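Local coordinates for protein lipoxygenase (Cyanothece sp., PDB 5EK8) that is a 9R-lipoxygenase, a non-heme iron enzyme that probably inserts both atoms of molecular oxygen into its lipid substrate, at residues I120-T125 with Y134-A139. Residues are numbered along the deposited sequence; the frame is centred on the assembly and turned at random.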
# COMPACT_ATOMS: atom_id res chain seq x y z
N ILE A 120 -3.09 26.23 -4.11
CA ILE A 120 -1.72 25.80 -4.29
C ILE A 120 -1.29 24.70 -3.32
O ILE A 120 -1.40 24.84 -2.10
CB ILE A 120 -0.74 26.99 -4.14
CG1 ILE A 120 -1.13 28.12 -5.10
CG2 ILE A 120 0.70 26.56 -4.39
CD1 ILE A 120 -1.11 27.71 -6.55
N ASP A 121 -0.80 23.60 -3.89
CA ASP A 121 -0.23 22.48 -3.15
C ASP A 121 1.27 22.68 -3.01
O ASP A 121 1.82 23.56 -3.67
CB ASP A 121 -0.53 21.18 -3.90
CG ASP A 121 -0.76 20.01 -2.98
OD1 ASP A 121 -0.08 19.93 -1.94
OD2 ASP A 121 -1.62 19.17 -3.32
N ASN A 122 1.93 21.88 -2.18
CA ASN A 122 3.40 21.84 -2.20
C ASN A 122 4.02 20.66 -1.45
O ASN A 122 3.51 20.21 -0.43
CB ASN A 122 3.98 23.15 -1.64
CG ASN A 122 3.88 23.26 -0.14
OD1 ASN A 122 4.76 22.80 0.59
ND2 ASN A 122 2.81 23.89 0.33
N ARG A 123 5.13 20.17 -1.99
CA ARG A 123 5.94 19.14 -1.34
C ARG A 123 7.18 19.77 -0.71
O ARG A 123 7.71 20.76 -1.22
CB ARG A 123 6.35 18.07 -2.35
CG ARG A 123 5.21 17.54 -3.18
CD ARG A 123 5.68 16.49 -4.18
NE ARG A 123 4.56 15.78 -4.78
CZ ARG A 123 4.67 14.83 -5.71
NH1 ARG A 123 3.58 14.25 -6.19
NH2 ARG A 123 5.86 14.47 -6.15
N VAL A 124 7.64 19.21 0.40
CA VAL A 124 8.82 19.73 1.07
C VAL A 124 10.02 18.84 0.82
O VAL A 124 9.94 17.62 0.97
CB VAL A 124 8.59 19.89 2.58
CG1 VAL A 124 9.79 20.56 3.23
CG2 VAL A 124 7.33 20.69 2.84
N THR A 125 11.13 19.46 0.43
CA THR A 125 12.37 18.76 0.15
C THR A 125 13.47 19.34 1.03
O THR A 125 13.41 20.51 1.41
CB THR A 125 12.73 18.87 -1.36
OG1 THR A 125 11.98 17.89 -2.11
CG2 THR A 125 14.21 18.66 -1.63
N TYR A 134 10.49 24.23 -0.45
CA TYR A 134 9.07 24.18 -0.76
C TYR A 134 8.81 24.28 -2.26
O TYR A 134 9.15 25.27 -2.91
CB TYR A 134 8.33 25.30 -0.02
CG TYR A 134 8.26 25.10 1.48
CD1 TYR A 134 7.22 24.38 2.06
CD2 TYR A 134 9.24 25.62 2.32
CE1 TYR A 134 7.15 24.18 3.43
CE2 TYR A 134 9.18 25.43 3.69
CZ TYR A 134 8.13 24.71 4.24
OH TYR A 134 8.06 24.52 5.61
N THR A 135 8.20 23.24 -2.81
CA THR A 135 7.94 23.17 -4.24
C THR A 135 6.45 23.15 -4.54
O THR A 135 5.77 22.16 -4.26
CB THR A 135 8.58 21.92 -4.85
OG1 THR A 135 9.89 21.73 -4.29
CG2 THR A 135 8.68 22.05 -6.36
N ASN A 136 5.95 24.24 -5.11
CA ASN A 136 4.51 24.41 -5.31
C ASN A 136 3.94 23.59 -6.45
O ASN A 136 4.67 23.11 -7.32
CB ASN A 136 4.18 25.89 -5.54
CG ASN A 136 4.52 26.77 -4.35
OD1 ASN A 136 4.80 26.27 -3.26
ND2 ASN A 136 4.48 28.09 -4.56
N ARG A 137 2.61 23.46 -6.44
CA ARG A 137 1.86 22.74 -7.46
C ARG A 137 0.43 23.27 -7.45
O ARG A 137 -0.15 23.49 -6.38
CB ARG A 137 1.88 21.23 -7.20
CG ARG A 137 0.77 20.46 -7.90
CD ARG A 137 0.36 19.22 -7.10
NE ARG A 137 -0.87 18.63 -7.63
CZ ARG A 137 -2.07 18.77 -7.08
NH1 ARG A 137 -2.23 19.46 -5.96
NH2 ARG A 137 -3.13 18.20 -7.64
N ILE A 138 -0.14 23.49 -8.63
CA ILE A 138 -1.49 24.05 -8.70
C ILE A 138 -2.55 23.00 -8.41
O ILE A 138 -2.76 22.07 -9.20
CB ILE A 138 -1.75 24.69 -10.07
CG1 ILE A 138 -0.89 25.94 -10.24
CG2 ILE A 138 -3.24 25.04 -10.23
CD1 ILE A 138 -1.06 26.63 -11.56
N ALA A 139 -3.22 23.15 -7.27
CA ALA A 139 -4.19 22.16 -6.82
C ALA A 139 -5.58 22.40 -7.42
O ALA A 139 -6.27 21.45 -7.77
CB ALA A 139 -4.27 22.16 -5.30
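Asp121 and Arg137 face each other as a hydrogen-bonded pair of the antiparallel beta hairpin formed by strands 115-126 and 132-143, the latter an edge strand of a four-stranded antiparallel sheet away from the iron site. Their side chains lie alongside each other, and OD2 of Asp121 makes a salt bridge to NH1 of Arg137 at 2.7 Å. Carboxylate and guanidinium planes are turned 74° apart, so the two groups do not pair flat; OD2 also has a weak hydrogen bond with Tyr162 OH. The Arg137 chain leaves with CG anti to the backbone N (chi1 161°) and bends at chi2, which brings the guanidinium back toward Asp121, whose CB lies at its edge, in plane. Arg123, on the same face, forms a salt bridge through NH1 with Asp184. On the other face, Ile120 CG2 sits 3.7 Å from Asn136 CB, and Asn136 OD1 comes within 3.6 Å of Asn122 CB. With an alanine at Asn136, CB would stay, but loss of the amide would probably open a gap beside Ile120 CG2 and Asn122 CB. Farther along, Val124 CG2 packs on Tyr134 CE1 at 3.5 Å, while Leu385 and Arg384 of helix 383-391 touch the valine. Asn122 runs beside the tyrosine, its amide plane 62° from the ring; its OD1, weakly hydrogen-bonded to Arg384 NH1, meets the ring edge in plane, 3.3 Å from Tyr134 CD1.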